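Local structure of tail fiber protein (Acinetobacter phage AM24, 5W5P) at residues R450-L455 and I607-S612; N156-D161 and D196-A201. The protein probably acts as the phage's trimeric tailspike, whose parallel beta-helix is expected to recognise and degrade the capsular polysaccharide of Acinetobacter baumannii. One frame throughout, in Å; residues are numbered along the deposited sequence.

Following the chain from the N terminus, contact 2 comes first. It closes a loop of about 35 residues by joining the 156-161 turn, which leads into strand 164-169, to the start of strand 199-204; these strands are parallel neighbours in the beta-helix. Contact 1 opens only after contact 2 has closed, so the two lie in series and neither nest nor cross. It brings together residues 450-455 and 607-612, about 150 residues apart, within the C-terminal antiparallel sheet. The centres of contacts 1 and 2 are 58 Å apart, on opposite sides of the chain's centre. Both touch the second subunit, so each local closure also lies at the trimer interface.

Contact 1. Residues R450-L455 and I607-S612; sequences RVTFDL and IYSLNS
The carbonyl oxygen of Arg450 is approached by both the backbone N and the hydroxyl of Ser609. The firm bond is that of the backbone N of Ser609 to Arg450 O, at 3.0 Å with an N-H...O angle of 154°. Ser609 OG lies 2.9 Å from the same Arg450 O, but its proton may instead go to Val616 O, while Gly618 N donates to OG. The Ser609 torsion (chi1 -40°) keeps OG beside its own backbone N, which explains how both reach one oxygen.

Two residues further on, inside the strand, Thr452 and Ile607 form a hydrogen-bonded antiparallel pair. Ile607 N meets Thr452 O at 2.8 Å, almost in line with the carbonyl bond (C=O...N 170°), and the return bond runs from Thr452 N to Ile607 O. Their side chains lie alongside each other: Thr452 CG2 touches Ile607 CB at 3.6 Å, while Thr452 OG1 is bonded to Lys444 N of the third subunit. On the other face, in the non-hydrogen-bonded pair, Val451 CG2 meets Tyr608 CD1 at 3.9 Å, and the tyrosine hydroxyl bonds to Asp495.

Beyond the last bridge, the extended Arg450 chain crosses Leu610, its CD 3.7 Å from Leu610 CD1. A water in the guanidinium plane takes a bond from Arg450 NH1 at 2.8 Å and another from Asn611 N. Arg450 NH2 bonds to Leu395 O of the third subunit. Together, the reciprocal bonds and opposed strand directions identify the junction of strand 451-461, outermost within this chain, with strand 598-608, in an antiparallel five-stranded sheet that follows the beta-helix.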
loop_
_atom_site.group_PDB
_atom_site.type_symbol
_atom_site.label_atom_id
_atom_site.label_comp_id
_atom_site.label_asym_id
_atom_site.label_seq_id
_atom_site.Cartn_x
_atom_site.Cartn_y
_atom_site.Cartn_z
ATOM N N ARG A 450 14.075 -5.226 24.824
ATOM C CA ARG A 450 15.056 -6.303 24.681
ATOM C C ARG A 450 14.615 -7.573 25.406
ATOM O O ARG A 450 15.446 -8.331 25.912
ATOM C CB ARG A 450 16.445 -5.855 25.157
ATOM C CG ARG A 450 17.067 -4.769 24.293
ATOM C CD ARG A 450 18.081 -3.952 25.066
ATOM N NE ARG A 450 18.407 -2.708 24.379
ATOM C CZ ARG A 450 19.633 -2.352 24.009
ATOM N NH1 ARG A 450 20.668 -3.140 24.261
ATOM N NH2 ARG A 450 19.823 -1.199 23.383
ATOM N N VAL A 451 13.305 -7.808 25.461
ATOM C CA VAL A 451 12.733 -9.022 26.033
ATOM C C VAL A 451 12.341 -9.946 24.891
ATOM O O VAL A 451 11.681 -9.516 23.934
ATOM C CB VAL A 451 11.519 -8.698 26.920
ATOM C CG1 VAL A 451 10.837 -9.972 27.381
ATOM C CG2 VAL A 451 11.938 -7.842 28.115
ATOM N N THR A 452 12.751 -11.212 24.979
ATOM C CA THR A 452 12.453 -12.199 23.950
ATOM C C THR A 452 11.918 -13.471 24.595
ATOM O O THR A 452 12.303 -13.833 25.711
ATOM C CB THR A 452 13.692 -12.519 23.084
ATOM O OG1 THR A 452 13.372 -13.539 22.128
ATOM C CG2 THR A 452 14.857 -12.988 23.950
ATOM N N PHE A 453 11.023 -14.145 23.879
ATOM C CA PHE A 453 10.349 -15.333 24.374
ATOM C C PHE A 453 10.807 -16.563 23.603
ATOM O O PHE A 453 11.089 -16.499 22.403
ATOM C CB PHE A 453 8.827 -15.191 24.268
ATOM C CG PHE A 453 8.246 -14.232 25.258
ATOM C CD1 PHE A 453 8.365 -12.866 25.069
ATOM C CD2 PHE A 453 7.587 -14.695 26.386
ATOM C CE1 PHE A 453 7.837 -11.977 25.983
ATOM C CE2 PHE A 453 7.051 -13.808 27.309
ATOM C CZ PHE A 453 7.177 -12.447 27.107
ATOM N N ASP A 454 10.894 -17.684 24.314
ATOM C CA ASP A 454 11.279 -18.952 23.716
ATOM C C ASP A 454 10.410 -20.048 24.306
ATOM O O ASP A 454 9.709 -19.845 25.298
ATOM C CB ASP A 454 12.763 -19.263 23.940
ATOM C CG ASP A 454 13.395 -19.953 22.749
ATOM O OD1 ASP A 454 12.707 -20.764 22.096
ATOM O OD2 ASP A 454 14.580 -19.683 22.469
ATOM N N LEU A 455 10.461 -21.222 23.687
ATOM C CA LEU A 455 9.583 -22.310 24.086
ATOM C C LEU A 455 10.086 -23.612 23.478
ATOM O O LEU A 455 10.766 -23.610 22.447
ATOM C CB LEU A 455 8.129 -22.039 23.670
ATOM C CG LEU A 455 7.701 -22.253 22.213
ATOM C CD1 LEU A 455 6.181 -22.289 22.104
ATOM C CD2 LEU A 455 8.268 -21.170 21.316
ATOM N N ILE A 607 13.044 -14.208 28.356
ATOM C CA ILE A 607 14.461 -13.852 28.430
ATOM C C ILE A 607 14.604 -12.336 28.471
ATOM O O ILE A 607 14.062 -11.626 27.614
ATOM C CB ILE A 607 15.248 -14.443 27.248
ATOM C CG1 ILE A 607 15.145 -15.971 27.249
ATOM C CG2 ILE A 607 16.705 -13.989 27.291
ATOM C CD1 ILE A 607 15.126 -16.580 25.860
ATOM N N TYR A 608 15.341 -11.841 29.461
ATOM C CA TYR A 608 15.654 -10.421 29.592
ATOM C C TYR A 608 17.077 -10.221 29.082
ATOM O O TYR A 608 18.046 -10.546 29.773
ATOM C CB TYR A 608 15.493 -9.962 31.040
ATOM C CG TYR A 608 14.176 -10.385 31.655
ATOM C CD1 TYR A 608 13.019 -9.629 31.463
ATOM C CD2 TYR A 608 14.082 -11.546 32.408
ATOM C CE1 TYR A 608 11.810 -10.018 32.013
ATOM C CE2 TYR A 608 12.883 -11.942 32.962
ATOM C CZ TYR A 608 11.749 -11.178 32.765
ATOM O OH TYR A 608 10.554 -11.583 33.321
ATOM N N SER A 609 17.202 -9.680 27.869
ATOM C CA SER A 609 18.491 -9.652 27.190
ATOM C C SER A 609 19.369 -8.472 27.582
ATOM O O SER A 609 20.564 -8.493 27.272
ATOM C CB SER A 609 18.289 -9.639 25.673
ATOM O OG SER A 609 17.230 -10.500 25.299
ATOM N N LEU A 610 18.821 -7.456 28.245
ATOM C CA LEU A 610 19.607 -6.276 28.588
ATOM C C LEU A 610 20.845 -6.672 29.377
ATOM O O LEU A 610 20.742 -7.301 30.433
ATOM C CB LEU A 610 18.762 -5.291 29.392
ATOM C CG LEU A 610 19.398 -3.921 29.639
ATOM C CD1 LEU A 610 19.752 -3.251 28.326
ATOM C CD2 LEU A 610 18.468 -3.036 30.452
ATOM N N ASN A 611 22.013 -6.323 28.849
ATOM C CA ASN A 611 23.282 -6.558 29.536
ATOM C C ASN A 611 24.185 -5.361 29.252
ATOM O O ASN A 611 23.718 -4.276 28.889
ATOM C CB ASN A 611 23.898 -7.905 29.116
ATOM C CG ASN A 611 24.099 -8.024 27.612
ATOM O OD1 ASN A 611 24.179 -7.024 26.898
ATOM N ND2 ASN A 611 24.192 -9.259 27.128
ATOM N N SER A 612 25.496 -5.549 29.421
ATOM C CA SER A 612 26.460 -4.483 29.178
ATOM C C SER A 612 26.737 -4.256 27.700
ATOM O O SER A 612 27.370 -3.252 27.353
ATOM C CB SER A 612 27.776 -4.787 29.897
ATOM O OG SER A 612 27.665 -4.531 31.285
HETATM O O HOH W 1 21.614 -5.299 25.858
HETATM O O HOH W 2 15.847 -6.894 29.038
#

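Contact 2. Residues N156-D161 and D196-A201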
loop_
_atom_site.group_PDB
_atom_site.type_symbol
_atom_site.label_atom_id
_atom_site.label_comp_id
_atom_site.label_asym_id
_atom_site.label_seq_id
_atom_site.Cartn_x
_atom_site.Cartn_y
_atom_site.Cartn_z
ATOM N N ASN A 156 -25.992 5.449 -15.665
ATOM C CA ASN A 156 -25.333 4.153 -15.758
ATOM C C ASN A 156 -25.193 3.624 -14.342
ATOM O O ASN A 156 -24.502 4.229 -13.517
ATOM C CB ASN A 156 -23.969 4.278 -16.443
ATOM C CG ASN A 156 -23.301 2.942 -16.685
ATOM O OD1 ASN A 156 -23.741 2.155 -17.519
ATOM N ND2 ASN A 156 -22.195 2.708 -16.002
ATOM N N SER A 157 -25.869 2.517 -14.054
ATOM C CA SER A 157 -25.863 1.952 -12.715
ATOM C C SER A 157 -24.488 1.368 -12.396
ATOM O O SER A 157 -23.582 1.337 -13.236
ATOM C CB SER A 157 -26.944 0.886 -12.591
ATOM O OG SER A 157 -26.529 -0.308 -13.223
ATOM N N ILE A 158 -24.334 0.893 -11.155
ATOM C CA ILE A 158 -23.081 0.264 -10.749
ATOM C C ILE A 158 -22.782 -0.979 -11.579
ATOM O O ILE A 158 -21.618 -1.369 -11.704
ATOM C CB ILE A 158 -23.093 -0.083 -9.240
ATOM C CG1 ILE A 158 -24.394 -0.800 -8.854
ATOM C CG2 ILE A 158 -22.867 1.162 -8.386
ATOM C CD1 ILE A 158 -24.567 -0.995 -7.364
ATOM N N VAL A 159 -23.804 -1.620 -12.143
ATOM C CA VAL A 159 -23.602 -2.773 -13.008
ATOM C C VAL A 159 -23.910 -2.433 -14.467
ATOM O O VAL A 159 -24.162 -3.330 -15.270
ATOM C CB VAL A 159 -24.418 -3.990 -12.532
ATOM C CG1 VAL A 159 -23.930 -4.461 -11.177
ATOM C CG2 VAL A 159 -25.912 -3.671 -12.486
ATOM N N GLY A 160 -23.877 -1.145 -14.827
ATOM C CA GLY A 160 -24.229 -0.725 -16.171
ATOM C C GLY A 160 -23.132 -0.992 -17.194
ATOM O O GLY A 160 -21.997 -1.329 -16.866
ATOM N N ASP A 161 -23.484 -0.807 -18.468
ATOM C CA ASP A 161 -22.629 -1.207 -19.578
ATOM C C ASP A 161 -21.790 -0.062 -20.139
ATOM O O ASP A 161 -21.202 -0.211 -21.216
ATOM C CB ASP A 161 -23.473 -1.838 -20.692
ATOM C CG ASP A 161 -24.347 -0.828 -21.424
ATOM O OD1 ASP A 161 -24.555 0.292 -20.912
ATOM O OD2 ASP A 161 -24.844 -1.169 -22.516
ATOM N N ASP A 196 -31.747 8.005 -4.887
ATOM C CA ASP A 196 -30.367 7.758 -5.309
ATOM C C ASP A 196 -30.243 7.946 -6.824
ATOM O O ASP A 196 -30.032 7.008 -7.594
ATOM C CB ASP A 196 -29.917 6.370 -4.876
ATOM C CG ASP A 196 -28.439 6.318 -4.542
ATOM O OD1 ASP A 196 -27.797 7.391 -4.547
ATOM O OD2 ASP A 196 -27.919 5.208 -4.277
ATOM N N LEU A 197 -30.359 9.208 -7.239
ATOM C CA LEU A 197 -30.330 9.568 -8.657
ATOM C C LEU A 197 -28.880 9.723 -9.116
ATOM O O LEU A 197 -28.420 10.796 -9.509
ATOM C CB LEU A 197 -31.133 10.838 -8.895
ATOM C CG LEU A 197 -32.509 10.881 -8.229
ATOM C CD1 LEU A 197 -33.221 12.188 -8.553
ATOM C CD2 LEU A 197 -33.345 9.692 -8.677
ATOM N N TYR A 198 -28.162 8.608 -9.063
ATOM C CA TYR A 198 -26.732 8.578 -9.324
ATOM C C TYR A 198 -26.438 8.070 -10.730
ATOM O O TYR A 198 -27.314 7.597 -11.455
ATOM C CB TYR A 198 -26.022 7.689 -8.292
ATOM C CG TYR A 198 -26.167 6.209 -8.585
ATOM C CD1 TYR A 198 -27.309 5.514 -8.203
ATOM C CD2 TYR A 198 -25.168 5.508 -9.258
ATOM C CE1 TYR A 198 -27.453 4.170 -8.476
ATOM C CE2 TYR A 198 -25.304 4.161 -9.536
ATOM C CZ TYR A 198 -26.449 3.498 -9.145
ATOM O OH TYR A 198 -26.586 2.159 -9.425
ATOM N N THR A 199 -25.165 8.160 -11.101
ATOM C CA THR A 199 -24.645 7.424 -12.245
ATOM C C THR A 199 -23.195 7.080 -11.933
ATOM O O THR A 199 -22.533 7.794 -11.175
ATOM C CB THR A 199 -24.794 8.221 -13.553
ATOM O OG1 THR A 199 -24.386 7.411 -14.663
ATOM C CG2 THR A 199 -23.968 9.504 -13.521
ATOM N N ALA A 200 -22.715 5.963 -12.485
ATOM C CA ALA A 200 -21.460 5.369 -12.038
ATOM C C ALA A 200 -20.531 5.083 -13.211
ATOM O O ALA A 200 -20.942 5.079 -14.374
ATOM C CB ALA A 200 -21.705 4.076 -11.242
ATOM N N ALA A 201 -19.262 4.834 -12.862
ATOM C CA ALA A 201 -18.160 4.514 -13.768
ATOM C C ALA A 201 -17.701 5.740 -14.550
ATOM O O ALA A 201 -18.135 5.961 -15.686
ATOM C CB ALA A 201 -18.533 3.381 -14.729
#
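A tyrosine hydroxyl, rather than a backbone carbonyl, receives the turn's amide here: Ile158 N donates to Tyr198 OH at 3.1 Å with an N-H...O angle of 151°. The N-H arrives at the edge of the ring, close to its plane. The contact belongs to a parallel beta-helix, where a type I turn from Ser157 to Gly160 packs against Tyr198 and the weakly bonded start of strand 199-204. Within the turn, Val159 N bonds to Ser157 OG, making an ST turn.

The Tyr198 side chain crosses Ile158 at about a right angle. Ile158 CG2 comes within 4.0 Å of Tyr198 CE2 and 4.2 Å of Ala200 CB, so the turn's apolar branch touches both the ring and the strand. Around the ring, Arg186 makes a cation-pi contact and the Tyr227 ring lies nearly parallel to it. Arg235 of the second subunit bonds to Ile158 O and Gly160 O, bringing the turn to the trimer interface.

Asn156 is joined to Ala200 twice. Its backbone O accepts from Ala200 N at 2.7 Å, and its side-chain ND2 donates to Ala200 O. With CG anti to the backbone N (chi1 -174°), the amide extends to that carbonyl, while Asn156 OD1 accepts from Met162 N. A weak bond from Asn156 N to Thr199 OG1, 2.7 Å long, adds to the junction; Thr199 OG1 also bonds to Pro154 O. The Asn156 ND2 to Ala200 O bond is 3.1 Å long, and the nitrogen sits 51° above the plane of that carbonyl.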